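Local coordinates for protein cellulase IBT99 (Metagenomes, PDB 6WBT) that probably hydrolyses 6-phospho-alpha-glucosides as a family 4 glycosidase, and binds NAD, a manganese ion and glucose 6-phosphate, at residues A[79-84]-A[331-336]; A[132-135]-A[141-144]. All coordinates share one frame; numbering follows the deposited sequence.

Interaction 1 (A[79-84]-A[331-336])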
# COMPACT_ATOMS: atom_id res chain seq x y z
N ALA A 79 6.44 -39.13 -10.23
CA ALA A 79 7.55 -38.27 -10.62
C ALA A 79 8.01 -37.44 -9.44
O ALA A 79 7.20 -36.82 -8.74
CB ALA A 79 7.14 -37.37 -11.78
N ASP A 80 9.32 -37.41 -9.21
CA ASP A 80 9.93 -36.65 -8.13
C ASP A 80 10.39 -35.26 -8.56
O ASP A 80 10.23 -34.31 -7.79
CB ASP A 80 11.12 -37.42 -7.54
CG ASP A 80 10.70 -38.62 -6.73
OD1 ASP A 80 9.84 -38.46 -5.84
OD2 ASP A 80 11.21 -39.73 -6.98
N TYR A 81 10.95 -35.13 -9.75
CA TYR A 81 11.40 -33.83 -10.24
C TYR A 81 11.17 -33.75 -11.74
O TYR A 81 11.63 -34.62 -12.49
CB TYR A 81 12.88 -33.59 -9.91
CG TYR A 81 13.12 -33.33 -8.44
CD1 TYR A 81 13.49 -34.36 -7.59
CD2 TYR A 81 12.96 -32.06 -7.91
CE1 TYR A 81 13.70 -34.13 -6.24
CE2 TYR A 81 13.16 -31.82 -6.57
CZ TYR A 81 13.54 -32.85 -5.74
OH TYR A 81 13.74 -32.61 -4.40
N ILE A 82 10.45 -32.72 -12.17
CA ILE A 82 10.09 -32.53 -13.57
C ILE A 82 10.81 -31.28 -14.07
O ILE A 82 10.56 -30.17 -13.58
CB ILE A 82 8.57 -32.39 -13.76
CG1 ILE A 82 7.85 -33.66 -13.29
CG2 ILE A 82 8.24 -32.11 -15.22
CD1 ILE A 82 7.43 -33.64 -11.83
N MSE A 83 11.70 -31.46 -15.04
CA MSE A 83 12.40 -30.34 -15.64
C MSE A 83 11.79 -30.00 -17.00
O MSE A 83 12.00 -30.70 -17.99
CB MSE A 83 13.89 -30.65 -15.79
CG MSE A 83 14.61 -30.82 -14.46
SE MSE A 83 16.53 -31.11 -14.64
CE MSE A 83 16.50 -32.81 -15.58
N ALA A 84 11.01 -28.92 -17.02
CA ALA A 84 10.25 -28.53 -18.21
C ALA A 84 11.11 -27.69 -19.14
O ALA A 84 11.73 -26.72 -18.72
CB ALA A 84 8.99 -27.76 -17.81
N SER A 331 19.56 -28.25 -4.85
CA SER A 331 19.26 -27.49 -3.65
C SER A 331 17.87 -27.79 -3.11
O SER A 331 17.62 -27.60 -1.92
CB SER A 331 19.41 -25.99 -3.92
OG SER A 331 19.26 -25.24 -2.73
N LEU A 332 16.95 -28.25 -3.97
CA LEU A 332 15.64 -28.69 -3.51
C LEU A 332 15.70 -30.04 -2.81
O LEU A 332 14.89 -30.32 -1.92
CB LEU A 332 14.67 -28.77 -4.69
CG LEU A 332 14.23 -27.46 -5.35
CD1 LEU A 332 13.63 -27.73 -6.72
CD2 LEU A 332 13.24 -26.73 -4.47
N ILE A 333 16.66 -30.89 -3.19
CA ILE A 333 16.76 -32.22 -2.60
C ILE A 333 17.40 -32.17 -1.22
O ILE A 333 16.87 -32.73 -0.25
CB ILE A 333 17.53 -33.16 -3.55
CG1 ILE A 333 16.86 -33.22 -4.92
CG2 ILE A 333 17.64 -34.55 -2.95
CD1 ILE A 333 17.77 -33.71 -6.02
N HIS A 334 18.54 -31.49 -1.11
CA HIS A 334 19.32 -31.48 0.12
C HIS A 334 19.14 -30.22 0.94
O HIS A 334 19.82 -30.07 1.96
CB HIS A 334 20.81 -31.68 -0.21
CG HIS A 334 21.14 -33.04 -0.73
ND1 HIS A 334 22.38 -33.35 -1.25
CD2 HIS A 334 20.40 -34.16 -0.82
CE1 HIS A 334 22.38 -34.62 -1.63
NE2 HIS A 334 21.19 -35.13 -1.38
N ASP A 335 18.25 -29.31 0.53
CA ASP A 335 18.00 -28.06 1.26
C ASP A 335 19.30 -27.27 1.44
O ASP A 335 19.67 -26.87 2.54
CB ASP A 335 17.32 -28.35 2.60
CG ASP A 335 16.84 -27.09 3.30
OD1 ASP A 335 16.02 -26.36 2.71
OD2 ASP A 335 17.29 -26.83 4.43
N GLU A 336 20.00 -27.05 0.32
CA GLU A 336 21.30 -26.40 0.36
C GLU A 336 21.22 -24.89 0.53
O GLU A 336 22.27 -24.26 0.74
CB GLU A 336 22.08 -26.72 -0.92
CG GLU A 336 22.12 -28.20 -1.27
CD GLU A 336 23.16 -28.51 -2.33
OE1 GLU A 336 24.24 -29.04 -1.96
OE2 GLU A 336 22.92 -28.22 -3.52
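The phenol ring of Tyr-81 is the flat group here, and two aliphatic side chains from helix 321-334, Ile-333 and Leu-332, meet it obliquely, neither over a face nor at an edge. Ile-333 brings its CG1 methylene to the hydroxyl end of the ring, 3.4 Å from CZ, while its CD1 lies 4.1 Å from CE1. From the same side of the ring plane, Leu-332 sets its CB 3.9 Å from Tyr-81 CE2, and its CD1 extends the apolar surface there. Their branched chains offer hydrocarbon to the ring and to strands 5-10 and 143-146. No hydrogen bond spans the two segments. Tyrosine suits the place: CG anti to the carbonyl carbon (chi1 -72°) turns the ring toward the helix, and its length spans the distance. With the ring lost to an alanine here, Ile-333 CG1 and Leu-332 CB would probably face a gap between strand and helix. The ring also packs on Leu-5 and Ile-7, and Leu-332 on Trp-143 and Val-145. The end of helix 321-334, from the C-terminal family region, thus rests on one face of the parallel, Rossmann-type part of the sheet, whereas helix 114-136 covers the opposite face.

Interaction 2 (A[132-135]-A[141-144]); sequences DYCE and KYWI
Cys-134 holds its CB methylene, rather than its sulfur, over the face of the Tyr-142 ring. This is a CH-pi contact: CB stands 3.6 Å from the ring centroid and only 17° off the ring normal, displaced slightly toward the CD2-CE2 side. The sulfur takes a more oblique place, with SG 4.8 Å from the same centroid, a Cys sulfur-aromatic contact. The setting is the return half of a beta-alpha-beta crossover in the Rossmann-type domain, where helix 114-136 ends and the chain turns back through a short loop into strand 143-146. A cysteine fits here because it is small enough to let the helix come close to the ring, yet has a polarisable sulfur to place among apolar neighbours.

In Tyr-142, CG sits between the backbone N and the carbonyl carbon (chi1 76°), and from there the ring projects toward the helix. At the hydroxyl edge of the ring lies the bent side chain of Glu-135, its carboxylate plane steeply inclined to the ring. Its OE1 is modelled too close to the tyrosine OH for any bond to be assigned, so the detail of that meeting is doubtful. The charged glutamate suits the exposed side of the contact, while Cys-134, Tyr-142 and Ile-144 are buried.

Outside the contact, Arg-166 donates a hydrogen bond from NH2 to the carbonyl O of Tyr-142, and Ile-82 of the neighbouring strand packs against both Cys-134 and Ile-144. Ile-144 completes the apolar patch: its CG1 lies at the edge of the Tyr-142 ring, and the extended end of its chain (chi2 179°) places CD1 3.6 Å from Cys-134 SG.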
# COMPACT_ATOMS: atom_id res chain seq x y z
N ASP A 132 -1.29 -29.92 -13.84
CA ASP A 132 -2.34 -30.84 -13.44
C ASP A 132 -1.90 -32.29 -13.57
O ASP A 132 -2.42 -33.16 -12.85
CB ASP A 132 -3.60 -30.59 -14.26
CG ASP A 132 -4.16 -29.19 -14.05
OD1 ASP A 132 -4.12 -28.70 -12.90
OD2 ASP A 132 -4.64 -28.59 -15.03
N TYR A 133 -0.96 -32.58 -14.47
CA TYR A 133 -0.41 -33.93 -14.55
C TYR A 133 0.31 -34.30 -13.26
O TYR A 133 0.13 -35.41 -12.73
CB TYR A 133 0.56 -34.04 -15.74
CG TYR A 133 -0.12 -34.22 -17.07
CD1 TYR A 133 -1.32 -34.91 -17.18
CD2 TYR A 133 0.45 -33.71 -18.23
CE1 TYR A 133 -1.94 -35.09 -18.40
CE2 TYR A 133 -0.16 -33.88 -19.46
CZ TYR A 133 -1.35 -34.57 -19.54
OH TYR A 133 -1.96 -34.74 -20.76
N CYS A 134 1.12 -33.38 -12.73
CA CYS A 134 1.89 -33.68 -11.53
C CYS A 134 1.03 -33.65 -10.28
O CYS A 134 1.30 -34.38 -9.32
CB CYS A 134 3.06 -32.70 -11.40
SG CYS A 134 4.15 -32.68 -12.84
N GLU A 135 -0.01 -32.80 -10.26
CA GLU A 135 -0.94 -32.82 -9.14
C GLU A 135 -1.71 -34.13 -9.07
O GLU A 135 -2.13 -34.54 -7.98
CB GLU A 135 -1.92 -31.64 -9.25
CG GLU A 135 -1.28 -30.27 -9.11
CD GLU A 135 -0.80 -30.00 -7.70
OE1 GLU A 135 0.29 -29.41 -7.54
OE2 GLU A 135 -1.52 -30.36 -6.74
N LYS A 141 5.21 -34.51 -3.08
CA LYS A 141 6.30 -33.56 -2.87
C LYS A 141 7.07 -33.29 -4.16
O LYS A 141 8.28 -33.06 -4.13
CB LYS A 141 7.25 -34.05 -1.78
CG LYS A 141 6.73 -33.88 -0.37
CD LYS A 141 7.84 -34.09 0.65
CE LYS A 141 7.37 -33.80 2.07
NZ LYS A 141 8.49 -33.89 3.04
N TYR A 142 6.38 -33.32 -5.30
CA TYR A 142 7.04 -33.11 -6.58
C TYR A 142 7.53 -31.67 -6.69
O TYR A 142 7.13 -30.78 -5.94
CB TYR A 142 6.08 -33.42 -7.73
CG TYR A 142 5.05 -32.35 -7.99
CD1 TYR A 142 3.84 -32.34 -7.30
CD2 TYR A 142 5.27 -31.35 -8.93
CE1 TYR A 142 2.89 -31.36 -7.53
CE2 TYR A 142 4.33 -30.37 -9.17
CZ TYR A 142 3.14 -30.38 -8.47
OH TYR A 142 2.21 -29.40 -8.71
N TRP A 143 8.43 -31.45 -7.65
CA TRP A 143 8.92 -30.12 -7.96
C TRP A 143 9.07 -29.99 -9.47
O TRP A 143 9.65 -30.87 -10.11
CB TRP A 143 10.26 -29.83 -7.27
CG TRP A 143 10.12 -29.46 -5.83
CD1 TRP A 143 10.55 -30.18 -4.75
CD2 TRP A 143 9.50 -28.28 -5.30
NE1 TRP A 143 10.24 -29.52 -3.59
CE2 TRP A 143 9.60 -28.35 -3.90
CE3 TRP A 143 8.87 -27.17 -5.88
CZ2 TRP A 143 9.09 -27.36 -3.06
CZ3 TRP A 143 8.37 -26.18 -5.05
CH2 TRP A 143 8.48 -26.28 -3.65
N ILE A 144 8.56 -28.89 -10.02
CA ILE A 144 8.69 -28.59 -11.43
C ILE A 144 9.63 -27.40 -11.56
O ILE A 144 9.22 -26.25 -11.38
CB ILE A 144 7.34 -28.29 -12.09
CG1 ILE A 144 6.39 -29.47 -11.91
CG2 ILE A 144 7.53 -27.98 -13.57
CD1 ILE A 144 5.03 -29.24 -12.51

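Overall arrangement
Interactions 1 and 2, their centres about 11 Å apart, are both largely buried, although neither is near the centre of the chain; interaction 1 is partly exposed at Ile-333 and interaction 2 is exposed at Glu-135. They join through the neighbouring parallel strands 81-84 and 143-146, where Ile-82 N lies 2.9 Å from Trp-143 O, a probable backbone hydrogen bond. Tyr-81 meets Trp-143 on one face and Ile-82 meets Cys-134 on the other. Interaction 1 joins regions distant in sequence through aliphatic groups and a phenol. Interaction 2, which lies within the span of chain that interaction 1 closes, is a local helix-to-strand return, adding a cysteine sulfur beside an aromatic ring and an exposed carboxylate at its outer side.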